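Local coordinates for protein Esterase/lipase (Uncultured bacterium, PDB 3K6K) that probably hydrolyses carboxylic ester bonds as an esterase or lipase of the hormone-sensitive lipase kind, built on the alpha/beta hydrolase fold, at residues Gly94-His99 and Ser116-Leu121; Asp133-Tyr138 and Lys171-Pro176; Thr163-Leu168 and Ile230-Ala235; Leu175-Gly180 and Ser238-Met243. All coordinates share one frame; numbering follows the deposited sequence.

Contact 1 of 4, residues Gly94-His99 and Ser116-Leu121; sequences GSPSTH and SLDYRL
The pyrrolidine ring of Pro96 lies over the backbone where the strand ending at Leu117 runs out, and each of its three ring methylenes meets something different. CG rests on carbonyl oxygens, 3.1 Å from Ser116 O and 3.5 Å from Leu117 O. CD turns to the carboxylate of Asp118, reaching CG of that residue at 3.5 Å, with the two side chains crossing at about a right angle. Pro96 CB lies 3.5 Å from Ser116 OG, which is anti to the backbone N (chi1 -179°), a torsion that brings the hydroxyl up to Pro96 CA and CB. No direct hydrogen bond spans the two segments; a water does the bridging, donating to Pro96 O and accepting from Ser116 OG, at 2.6 Å from each. Ser95 caps the helical turn that follows, its OG accepting from Thr98 N at 3.2 Å in a nearly straight bond (173°), and Thr98 OG1 in turn donates to Ser95 O. At the far end the contact thins to Leu121 CD1 against Gly94 O. The pair belongs to a beta-alpha-beta unit of strand 82-86, helix 96-110 and strand 113-117. Around it, Pro96 also touches Ile71 of strand 68-74, Ser95 OG reaches Glu46 of helix 38-49, and Leu117 points the other way, onto Cys134 and Ala137 of helix 129-145.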
loop_
_atom_site.group_PDB
_atom_site.type_symbol
_atom_site.label_atom_id
_atom_site.label_comp_id
_atom_site.label_asym_id
_atom_site.label_seq_id
_atom_site.Cartn_x
_atom_site.Cartn_y
_atom_site.Cartn_z
ATOM N N GLY A 94 -18.059 12.967 -16.735
ATOM C CA GLY A 94 -17.876 13.298 -15.370
ATOM C C GLY A 94 -17.764 14.794 -15.366
ATOM O O GLY A 94 -17.605 15.366 -16.425
ATOM N N SER A 95 -17.812 15.435 -14.189
ATOM C CA SER A 95 -17.648 16.894 -14.162
ATOM C C SER A 95 -17.514 17.329 -12.731
ATOM O O SER A 95 -17.768 16.553 -11.811
ATOM C CB SER A 95 -18.895 17.547 -14.758
ATOM O OG SER A 95 -20.032 17.325 -13.892
ATOM N N PRO A 96 -17.133 18.586 -12.512
ATOM C CA PRO A 96 -17.082 18.973 -11.120
ATOM C C PRO A 96 -18.435 18.728 -10.383
ATOM O O PRO A 96 -18.447 18.270 -9.220
ATOM C CB PRO A 96 -16.697 20.430 -11.218
ATOM C CG PRO A 96 -15.792 20.471 -12.397
ATOM C CD PRO A 96 -16.406 19.540 -13.387
ATOM N N SER A 97 -19.549 18.940 -11.085
ATOM C CA SER A 97 -20.886 18.719 -10.534
ATOM C C SER A 97 -21.174 17.300 -10.154
ATOM O O SER A 97 -21.675 17.102 -9.091
ATOM C CB SER A 97 -22.009 19.213 -11.466
ATOM O OG SER A 97 -21.894 20.624 -11.572
ATOM N N THR A 98 -20.933 16.332 -11.034
ATOM C CA THR A 98 -21.130 14.925 -10.674
ATOM C C THR A 98 -20.346 14.462 -9.442
ATOM O O THR A 98 -20.689 13.428 -8.899
ATOM C CB THR A 98 -20.658 14.003 -11.758
ATOM O OG1 THR A 98 -19.306 14.362 -12.138
ATOM C CG2 THR A 98 -21.578 14.082 -12.941
ATOM N N HIS A 99 -19.291 15.186 -9.033
ATOM C CA HIS A 99 -18.386 14.683 -7.969
ATOM C C HIS A 99 -18.515 15.532 -6.685
ATOM O O HIS A 99 -17.869 15.271 -5.638
ATOM C CB HIS A 99 -16.947 14.552 -8.481
ATOM C CG HIS A 99 -16.758 13.384 -9.393
ATOM N ND1 HIS A 99 -15.803 12.405 -9.173
ATOM C CD2 HIS A 99 -17.468 12.977 -10.473
ATOM C CE1 HIS A 99 -15.904 11.476 -10.111
ATOM N NE2 HIS A 99 -16.902 11.806 -10.919
ATOM N N SER A 116 -12.276 21.998 -8.179
ATOM C CA SER A 116 -12.584 20.827 -8.971
ATOM C C SER A 116 -12.600 21.184 -10.443
ATOM O O SER A 116 -13.476 21.937 -10.941
ATOM C CB SER A 116 -13.883 20.145 -8.483
ATOM O OG SER A 116 -14.166 18.982 -9.262
ATOM N N LEU A 117 -11.613 20.670 -11.153
ATOM C CA LEU A 117 -11.374 21.158 -12.487
ATOM C C LEU A 117 -12.357 20.594 -13.463
ATOM O O LEU A 117 -12.600 19.424 -13.416
ATOM C CB LEU A 117 -9.970 20.797 -12.927
ATOM C CG LEU A 117 -9.564 21.503 -14.199
ATOM C CD1 LEU A 117 -9.092 22.913 -13.798
ATOM C CD2 LEU A 117 -8.493 20.723 -14.979
ATOM N N ASP A 118 -12.924 21.426 -14.350
ATOM C CA ASP A 118 -13.671 20.917 -15.533
ATOM C C ASP A 118 -12.738 20.728 -16.730
ATOM O O ASP A 118 -12.927 21.341 -17.790
ATOM C CB ASP A 118 -14.866 21.843 -15.901
ATOM C CG ASP A 118 -16.050 21.103 -16.552
ATOM O OD1 ASP A 118 -15.912 20.093 -17.279
ATOM O OD2 ASP A 118 -17.166 21.555 -16.307
ATOM N N TYR A 119 -11.701 19.903 -16.570
ATOM C CA TYR A 119 -10.802 19.611 -17.698
ATOM C C TYR A 119 -11.606 19.095 -18.858
ATOM O O TYR A 119 -12.687 18.619 -18.669
ATOM C CB TYR A 119 -9.703 18.593 -17.330
ATOM C CG TYR A 119 -10.209 17.224 -16.995
ATOM C CD1 TYR A 119 -10.410 16.278 -17.998
ATOM C CD2 TYR A 119 -10.457 16.856 -15.684
ATOM C CE1 TYR A 119 -10.889 15.016 -17.681
ATOM C CE2 TYR A 119 -10.950 15.566 -15.345
ATOM C CZ TYR A 119 -11.167 14.689 -16.349
ATOM O OH TYR A 119 -11.616 13.443 -16.041
ATOM N N ARG A 120 -11.042 19.191 -20.058
ATOM C CA ARG A 120 -11.694 18.797 -21.292
ATOM C C ARG A 120 -11.784 17.314 -21.457
ATOM O O ARG A 120 -10.793 16.585 -21.280
ATOM C CB ARG A 120 -10.961 19.385 -22.519
ATOM C CG ARG A 120 -11.593 20.661 -23.064
ATOM C CD ARG A 120 -10.652 21.633 -23.739
ATOM N NE ARG A 120 -9.372 21.061 -24.143
ATOM C CZ ARG A 120 -8.223 21.714 -23.989
ATOM N NH1 ARG A 120 -8.252 22.899 -23.405
ATOM N NH2 ARG A 120 -7.061 21.195 -24.366
ATOM N N LEU A 121 -12.961 16.889 -21.904
ATOM C CA LEU A 121 -13.266 15.478 -22.178
ATOM C C LEU A 121 -13.085 15.021 -23.600
ATOM O O LEU A 121 -13.068 15.824 -24.495
ATOM C CB LEU A 121 -14.723 15.212 -21.824
ATOM C CG LEU A 121 -14.974 15.103 -20.338
ATOM C CD1 LEU A 121 -16.441 14.732 -20.194
ATOM C CD2 LEU A 121 -13.995 14.017 -19.715
HETATM O O HOH W 1 -16.229 18.314 -7.803
#

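Contact 2 of 4, residues Asp133-Tyr138 and Lys171-Pro176; sequences DCVAAY and KEDGLP
A Schellman motif closes the C-terminal end of helix 158-172, and the chain leaving it folds against the neighbouring helix 129-145 of the alpha/beta hydrolase fold. Gly174 takes the positive phi of that motif (88°), and its N bonds back to Lys171 O at 2.9 Å. This reversal brings Leu175 and Pro176 up to the side of helix 129-145 that carries Val135 and Tyr138. Leu175 supplies the apolar part. Its CD1 meets Tyr138 CD1 at 4.1 Å, approaching the ring obliquely, and also touches Val135 CG1 at 4.4 Å; the leucine and tyrosine side chains run past each other in opposite directions. Val135 CG1 lies equally far from Asp173 OD2, a looser contact. Around this patch, Leu175 also packs on Arg139 and Leu142 further along the same helix, while Tyr138 touches Met167 and Ala170 of helix 158-172 and Leu84 of strand 82-86. The phenol is thus wedged between two helices and the sheet. With CG anti to the backbone N (chi1 -180°), the ring extends across to the loop, and its hydroxyl becomes the polar anchor. Pro176 O sits at the ring edge, near its plane, 3.5 Å from Tyr138 CE1. Tyr138 OH donates to Pro176 O at 3.0 Å, from a position above the carbonyl plane, 53° out of it.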
loop_
_atom_site.group_PDB
_atom_site.type_symbol
_atom_site.label_atom_id
_atom_site.label_comp_id
_atom_site.label_asym_id
_atom_site.label_seq_id
_atom_site.Cartn_x
_atom_site.Cartn_y
_atom_site.Cartn_z
ATOM N N ASP A 133 -4.752 20.950 -19.815
ATOM C CA ASP A 133 -5.678 21.656 -18.980
ATOM C C ASP A 133 -5.271 21.556 -17.475
ATOM O O ASP A 133 -5.182 22.592 -16.719
ATOM C CB ASP A 133 -7.048 20.996 -19.212
ATOM C CG ASP A 133 -7.813 21.542 -20.453
ATOM O OD1 ASP A 133 -7.274 22.408 -21.197
ATOM O OD2 ASP A 133 -8.993 21.107 -20.667
ATOM N N CYS A 134 -4.996 20.310 -17.043
ATOM C CA CYS A 134 -4.545 20.029 -15.643
ATOM C C CYS A 134 -3.278 20.811 -15.294
ATOM O O CYS A 134 -3.225 21.520 -14.270
ATOM C CB CYS A 134 -4.380 18.523 -15.399
ATOM S SG CYS A 134 -5.959 17.615 -15.408
ATOM N N VAL A 135 -2.302 20.759 -16.196
ATOM C CA VAL A 135 -1.040 21.536 -16.064
ATOM C C VAL A 135 -1.283 23.014 -16.037
ATOM O O VAL A 135 -0.751 23.761 -15.186
ATOM C CB VAL A 135 -0.077 21.263 -17.236
ATOM C CG1 VAL A 135 1.241 21.937 -17.002
ATOM C CG2 VAL A 135 0.112 19.783 -17.409
ATOM N N ALA A 136 -2.099 23.470 -16.963
ATOM C CA ALA A 136 -2.396 24.893 -17.018
ATOM C C ALA A 136 -3.030 25.310 -15.709
ATOM O O ALA A 136 -2.651 26.330 -15.149
ATOM C CB ALA A 136 -3.269 25.203 -18.179
ATOM N N ALA A 137 -3.937 24.480 -15.172
ATOM C CA ALA A 137 -4.622 24.835 -13.918
ATOM C C ALA A 137 -3.636 24.907 -12.739
ATOM O O ALA A 137 -3.650 25.848 -11.933
ATOM C CB ALA A 137 -5.731 23.832 -13.644
ATOM N N TYR A 138 -2.760 23.919 -12.670
ATOM C CA TYR A 138 -1.733 23.853 -11.643
ATOM C C TYR A 138 -0.847 25.094 -11.677
ATOM O O TYR A 138 -0.666 25.766 -10.665
ATOM C CB TYR A 138 -0.894 22.584 -11.829
ATOM C CG TYR A 138 0.187 22.447 -10.800
ATOM C CD1 TYR A 138 1.509 22.237 -11.182
ATOM C CD2 TYR A 138 -0.105 22.540 -9.442
ATOM C CE1 TYR A 138 2.490 22.064 -10.251
ATOM C CE2 TYR A 138 0.881 22.424 -8.485
ATOM C CZ TYR A 138 2.180 22.190 -8.893
ATOM O OH TYR A 138 3.157 22.036 -7.958
ATOM N N LYS A 171 6.476 18.470 -14.272
ATOM C CA LYS A 171 7.899 18.260 -13.955
ATOM C C LYS A 171 8.773 18.532 -15.185
ATOM O O LYS A 171 9.725 19.307 -15.051
ATOM C CB LYS A 171 8.166 16.847 -13.416
ATOM C CG LYS A 171 9.486 16.648 -12.576
ATOM C CD LYS A 171 9.654 15.177 -12.054
ATOM C CE LYS A 171 10.071 14.244 -13.205
ATOM N NZ LYS A 171 9.588 12.781 -13.156
ATOM N N GLU A 172 8.461 17.877 -16.330
ATOM C CA GLU A 172 9.091 18.159 -17.639
ATOM C C GLU A 172 9.240 19.650 -17.813
ATOM O O GLU A 172 10.323 20.123 -18.058
ATOM C CB GLU A 172 8.293 17.601 -18.833
ATOM C CG GLU A 172 8.768 16.193 -19.357
ATOM C CD GLU A 172 7.766 15.499 -20.353
ATOM O OE1 GLU A 172 7.224 14.381 -20.039
ATOM O OE2 GLU A 172 7.517 16.075 -21.460
ATOM N N ASP A 173 8.150 20.376 -17.612
ATOM C CA ASP A 173 8.097 21.813 -17.840
ATOM C C ASP A 173 8.799 22.659 -16.805
ATOM O O ASP A 173 8.837 23.857 -16.955
ATOM C CB ASP A 173 6.640 22.273 -17.984
ATOM C CG ASP A 173 5.980 21.703 -19.235
ATOM O OD1 ASP A 173 6.682 20.966 -19.952
ATOM O OD2 ASP A 173 4.799 21.994 -19.518
ATOM N N GLY A 174 9.322 22.088 -15.735
ATOM C CA GLY A 174 10.080 22.905 -14.809
ATOM C C GLY A 174 9.263 23.566 -13.716
ATOM O O GLY A 174 9.717 24.533 -13.086
ATOM N N LEU A 175 8.066 23.039 -13.457
ATOM C CA LEU A 175 7.217 23.559 -12.385
ATOM C C LEU A 175 7.562 22.848 -11.075
ATOM O O LEU A 175 7.863 21.660 -11.088
ATOM C CB LEU A 175 5.745 23.354 -12.768
ATOM C CG LEU A 175 5.150 24.449 -13.650
ATOM C CD1 LEU A 175 3.704 24.123 -14.060
ATOM C CD2 LEU A 175 5.272 25.807 -12.888
ATOM N N PRO A 176 7.510 23.555 -9.944
ATOM C CA PRO A 176 7.813 22.811 -8.715
ATOM C C PRO A 176 6.779 21.695 -8.496
ATOM O O PRO A 176 5.790 21.640 -9.238
ATOM C CB PRO A 176 7.723 23.861 -7.601
ATOM C CG PRO A 176 6.993 25.028 -8.191
ATOM C CD PRO A 176 7.110 24.949 -9.696
#

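Contact 3 of 4, residues Thr163-Leu168 and Ile230-Ala235; sequences TTASML and ISPVYA
Thr163-Leu168 is a run of helix within 158-172, and Ile230-Ala235 is a loop that tightens into a 3-10 turn at Pro232-Tyr234. The two backbones come nearest at Ala165 and Pro232, whose CA atoms are 6.1 Å apart, and draw away towards Leu168 and Ala235, at 8.5 Å. So close an approach is possible because a small residue, Ala165, faces the turn. Pro232 lays its ring on the helix there: CG is 3.9 Å from Ala165 N and 4.1 Å from Ala165 CB. On one flank of that alanine, the methyl of Thr164 meets the ring, CG2 to Pro232 CB at 3.7 Å. CG2 is the branch anti to the backbone N (chi1 -64° for OG1), which directs carbon rather than hydroxyl at the proline. One helical turn beyond Thr164, Leu168 reaches over with CD1, touching Ala235 CB at 3.6 Å and more loosely Pro232 CB. The turn holds its own shape through Ala235 N bonding to Pro232 O, while Ser231, directed away from the helix, is tied by its hydroxyl to Arg225 and Leu190. Thr164 also packs on Met183 of strand 180-184 and on Leu237 and Leu240. With no hydrogen bond across the segments, this buried junction of helix and loop depends on the fit of methyl and methylene groups.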
loop_
_atom_site.group_PDB
_atom_site.type_symbol
_atom_site.label_atom_id
_atom_site.label_comp_id
_atom_site.label_asym_id
_atom_site.label_seq_id
_atom_site.Cartn_x
_atom_site.Cartn_y
_atom_site.Cartn_z
ATOM N N THR A 163 -3.875 13.013 -12.178
ATOM C CA THR A 163 -3.083 13.522 -11.083
ATOM C C THR A 163 -1.610 13.089 -11.130
ATOM O O THR A 163 -0.749 13.868 -10.779
ATOM C CB THR A 163 -3.701 13.378 -9.682
ATOM O OG1 THR A 163 -2.742 12.795 -8.748
ATOM C CG2 THR A 163 -4.987 12.683 -9.685
ATOM N N THR A 164 -1.315 11.885 -11.614
ATOM C CA THR A 164 0.067 11.523 -11.918
ATOM C C THR A 164 0.605 12.171 -13.196
ATOM O O THR A 164 1.467 13.077 -13.091
ATOM C CB THR A 164 0.284 10.063 -11.862
ATOM O OG1 THR A 164 0.061 9.693 -10.516
ATOM C CG2 THR A 164 1.735 9.692 -12.233
ATOM N N ALA A 165 0.097 11.747 -14.361
ATOM C CA ALA A 165 0.347 12.448 -15.653
ATOM C C ALA A 165 0.542 13.982 -15.626
ATOM O O ALA A 165 1.574 14.478 -15.998
ATOM C CB ALA A 165 -0.736 12.081 -16.629
ATOM N N SER A 166 -0.431 14.752 -15.148
ATOM C CA SER A 166 -0.245 16.221 -15.021
ATOM C C SER A 166 1.048 16.674 -14.301
ATOM O O SER A 166 1.587 17.757 -14.600
ATOM C CB SER A 166 -1.429 16.863 -14.281
ATOM O OG SER A 166 -1.441 16.530 -12.880
ATOM N N MET A 167 1.534 15.873 -13.346
ATOM C CA MET A 167 2.708 16.279 -12.580
ATOM C C MET A 167 3.981 15.874 -13.323
ATOM O O MET A 167 5.004 16.589 -13.235
ATOM C CB MET A 167 2.681 15.747 -11.127
ATOM C CG MET A 167 1.569 16.354 -10.344
ATOM S SD MET A 167 1.773 18.172 -10.229
ATOM C CE MET A 167 0.460 18.745 -11.379
ATOM N N LEU A 168 3.924 14.732 -14.033
ATOM C CA LEU A 168 4.994 14.369 -14.928
ATOM C C LEU A 168 5.272 15.509 -15.928
ATOM O O LEU A 168 6.395 15.977 -16.023
ATOM C CB LEU A 168 4.693 13.030 -15.621
ATOM C CG LEU A 168 4.769 11.817 -14.683
ATOM C CD1 LEU A 168 4.215 10.543 -15.287
ATOM C CD2 LEU A 168 6.203 11.586 -14.219
ATOM N N ILE A 230 -0.288 8.964 -20.877
ATOM C CA ILE A 230 -1.569 8.277 -20.959
ATOM C C ILE A 230 -1.658 7.169 -19.871
ATOM O O ILE A 230 -2.599 7.112 -19.082
ATOM C CB ILE A 230 -1.732 7.635 -22.398
ATOM C CG1 ILE A 230 -1.730 8.702 -23.494
ATOM C CG2 ILE A 230 -3.011 6.783 -22.529
ATOM C CD1 ILE A 230 -1.987 8.139 -24.890
ATOM N N SER A 231 -0.696 6.256 -19.886
ATOM C CA SER A 231 -0.590 5.153 -18.913
ATOM C C SER A 231 0.657 5.299 -17.989
ATOM O O SER A 231 1.718 4.621 -18.183
ATOM C CB SER A 231 -0.611 3.796 -19.608
ATOM O OG SER A 231 -1.800 3.597 -20.392
ATOM N N PRO A 232 0.530 6.153 -16.950
ATOM C CA PRO A 232 1.693 6.507 -16.139
ATOM C C PRO A 232 2.403 5.295 -15.536
ATOM O O PRO A 232 3.572 5.362 -15.178
ATOM C CB PRO A 232 1.066 7.441 -15.088
ATOM C CG PRO A 232 -0.069 8.109 -15.818
ATOM C CD PRO A 232 -0.666 6.902 -16.499
ATOM N N VAL A 233 1.718 4.168 -15.464
ATOM C CA VAL A 233 2.373 2.934 -15.110
ATOM C C VAL A 233 3.688 2.681 -15.931
ATOM O O VAL A 233 4.658 2.121 -15.422
ATOM C CB VAL A 233 1.335 1.794 -15.132
ATOM C CG1 VAL A 233 1.918 0.532 -15.498
ATOM C CG2 VAL A 233 0.654 1.683 -13.769
ATOM N N TYR A 234 3.723 3.134 -17.172
ATOM C CA TYR A 234 4.894 2.941 -18.023
ATOM C C TYR A 234 5.862 4.118 -17.940
ATOM O O TYR A 234 6.818 4.133 -18.656
ATOM C CB TYR A 234 4.452 2.621 -19.480
ATOM C CG TYR A 234 3.577 1.369 -19.469
ATOM C CD1 TYR A 234 4.150 0.095 -19.332
ATOM C CD2 TYR A 234 2.186 1.462 -19.479
ATOM C CE1 TYR A 234 3.348 -1.036 -19.238
ATOM C CE2 TYR A 234 1.382 0.336 -19.391
ATOM C CZ TYR A 234 1.954 -0.906 -19.266
ATOM O OH TYR A 234 1.148 -2.033 -19.169
ATOM N N ALA A 235 5.639 5.096 -17.062
ATOM C CA ALA A 235 6.512 6.307 -17.009
ATOM C C ALA A 235 7.882 6.129 -16.308
ATOM O O ALA A 235 8.162 5.099 -15.698
ATOM C CB ALA A 235 5.767 7.493 -16.393
#

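Contact 4 of 4, residues Leu175-Gly180 and Ser238-Met243; sequences LPMPAG and SGLPEM
Met177 and Pro178 pack closely against Pro241 while, at the other end of the same contact, Glu242 meets Ala179 largely through water. In the tight part, Met177 CB faces Pro241 CG at 4.0 Å, the methionine and proline side chains crossing at about a right angle. The methionine is bent at chi2 (-59°), which swings its sulfur alongside Pro241, with SD 4.1 Å from Pro241 CD, and carries the methyl towards Leu240. The 3.2 Å between Met177 CE and Leu240 CD2 is too short to take literally, and the exact place of the methyl is doubtful. Met177 CG passes Gly239 O. Two prolines extend the apolar patch: Pro178 CD meets Pro241 CG at 3.8 Å, and Pro241 CB lies against Pro178 O. The segments are the loops that lead into strands 180-184 and 243-248, parallel neighbours in the central sheet of the alpha/beta hydrolase fold, and their touching parts already run within 25° of each other. Where the sheet begins, the lack of a side chain at Gly180 lets its CA come within 3.4 Å of Glu242 O, and Glu242 takes up backbone bonding with Leu181. Towards solvent the fit relaxes. Glu242 CG keeps 3.9 Å from Ala179 O, and two waters link the two residues: one accepts from Glu242 N at 2.8 Å and gives weak bonds to Ala179 O and Glu242 OE2; the other lies implausibly close to Glu242 OE2, leaving that bond doubtful, and gives a weak bond to Ala179 O. The second carboxylate oxygen, OE1, is held in a salt bridge by Arg307.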
loop_
_atom_site.group_PDB
_atom_site.type_symbol
_atom_site.label_atom_id
_atom_site.label_comp_id
_atom_site.label_asym_id
_atom_site.label_seq_id
_atom_site.Cartn_x
_atom_site.Cartn_y
_atom_site.Cartn_z
ATOM N N LEU A 175 8.066 23.039 -13.457
ATOM C CA LEU A 175 7.217 23.559 -12.385
ATOM C C LEU A 175 7.562 22.848 -11.075
ATOM O O LEU A 175 7.863 21.660 -11.088
ATOM C CB LEU A 175 5.745 23.354 -12.768
ATOM C CG LEU A 175 5.150 24.449 -13.650
ATOM C CD1 LEU A 175 3.704 24.123 -14.060
ATOM C CD2 LEU A 175 5.272 25.807 -12.888
ATOM N N PRO A 176 7.510 23.555 -9.944
ATOM C CA PRO A 176 7.813 22.811 -8.715
ATOM C C PRO A 176 6.779 21.695 -8.496
ATOM O O PRO A 176 5.790 21.640 -9.238
ATOM C CB PRO A 176 7.723 23.861 -7.601
ATOM C CG PRO A 176 6.993 25.028 -8.191
ATOM C CD PRO A 176 7.110 24.949 -9.696
ATOM N N MET A 177 7.032 20.809 -7.522
ATOM C CA MET A 177 6.125 19.714 -7.191
ATOM C C MET A 177 5.327 20.074 -5.947
ATOM O O MET A 177 5.842 20.734 -5.065
ATOM C CB MET A 177 6.869 18.395 -6.991
ATOM C CG MET A 177 7.435 17.745 -8.264
ATOM S SD MET A 177 6.205 17.360 -9.537
ATOM C CE MET A 177 7.021 16.127 -10.461
ATOM N N PRO A 178 4.067 19.601 -5.877
ATOM C CA PRO A 178 3.136 19.869 -4.824
ATOM C C PRO A 178 3.478 19.115 -3.559
ATOM O O PRO A 178 4.363 18.298 -3.563
ATOM C CB PRO A 178 1.813 19.355 -5.369
ATOM C CG PRO A 178 2.003 19.119 -6.806
ATOM C CD PRO A 178 3.454 18.817 -6.975
ATOM N N ALA A 179 2.777 19.443 -2.466
ATOM C CA ALA A 179 2.975 18.725 -1.216
ATOM C C ALA A 179 2.626 17.225 -1.268
ATOM O O ALA A 179 3.145 16.509 -0.467
ATOM C CB ALA A 179 2.248 19.421 -0.087
ATOM N N GLY A 180 1.793 16.767 -2.209
ATOM C CA GLY A 180 1.416 15.320 -2.334
ATOM C C GLY A 180 0.404 14.998 -3.450
ATOM O O GLY A 180 -0.209 15.873 -4.037
ATOM N N SER A 238 10.312 8.984 -11.508
ATOM C CA SER A 238 11.291 9.677 -10.636
ATOM C C SER A 238 10.888 11.106 -10.225
ATOM O O SER A 238 10.522 11.941 -11.065
ATOM C CB SER A 238 12.654 9.794 -11.367
ATOM O OG SER A 238 13.124 8.535 -11.812
ATOM N N GLY A 239 10.954 11.397 -8.949
ATOM C CA GLY A 239 10.916 12.799 -8.503
ATOM C C GLY A 239 9.520 13.316 -8.276
ATOM O O GLY A 239 9.311 14.478 -7.827
ATOM N N LEU A 240 8.543 12.461 -8.575
ATOM C CA LEU A 240 7.170 12.709 -8.114
ATOM C C LEU A 240 7.094 12.745 -6.592
ATOM O O LEU A 240 7.889 12.060 -5.926
ATOM C CB LEU A 240 6.242 11.664 -8.693
ATOM C CG LEU A 240 6.021 11.821 -10.211
ATOM C CD1 LEU A 240 4.968 10.854 -10.614
ATOM C CD2 LEU A 240 5.606 13.231 -10.651
ATOM N N PRO A 241 6.178 13.556 -6.045
ATOM C CA PRO A 241 5.898 13.779 -4.627
ATOM C C PRO A 241 5.106 12.644 -3.953
ATOM O O PRO A 241 4.579 11.736 -4.636
ATOM C CB PRO A 241 5.048 15.054 -4.627
ATOM C CG PRO A 241 4.605 15.283 -5.998
ATOM C CD PRO A 241 5.310 14.362 -6.928
ATOM N N GLU A 242 5.021 12.648 -2.634
ATOM C CA GLU A 242 4.412 11.485 -1.967
ATOM C C GLU A 242 2.984 11.141 -2.390
ATOM O O GLU A 242 2.148 12.015 -2.578
ATOM C CB GLU A 242 4.566 11.512 -0.480
ATOM C CG GLU A 242 4.334 12.827 0.149
ATOM C CD GLU A 242 4.968 12.906 1.553
ATOM O OE1 GLU A 242 4.937 11.903 2.298
ATOM O OE2 GLU A 242 5.451 13.988 1.926
ATOM N N MET A 243 2.726 9.843 -2.515
ATOM C CA MET A 243 1.484 9.350 -3.042
ATOM C C MET A 243 0.707 8.598 -1.958
ATOM O O MET A 243 1.295 7.816 -1.194
ATOM C CB MET A 243 1.790 8.409 -4.185
ATOM C CG MET A 243 2.307 9.063 -5.465
ATOM S SD MET A 243 2.563 7.714 -6.652
ATOM C CE MET A 243 3.035 8.500 -8.202
HETATM O O HOH W 2 5.995 14.936 -1.349
HETATM O O HOH W 3 4.860 16.305 2.403
#

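In the fold
Contacts 2, 3 and 4 cluster around helix 158-172, their centres 11 to 12 Å apart. Contacts 2 and 4 share Leu175 and Pro176, and Lys171 NZ approaches Ser238 O, a probable hydrogen bond whose modelled length of 2.4 Å is doubtfully short. Contacts 3 and 4 meet where Leu240 CD1 packs on Thr164 CG2 at 3.8 Å; contact 2 reaches contact 3 through Cys134 and Ser166. Contact 1 stands further off, its centre 19 Å from that of contact 2, yet is joined to it by the Arg120-Asp133 salt bridge. Helix 158-172 follows a probable nucleophile elbow at Ser157, whose likely triad partners are Glu251 and His281; contacts 2, 3 and 4 set the helix that follows that serine among its neighbours.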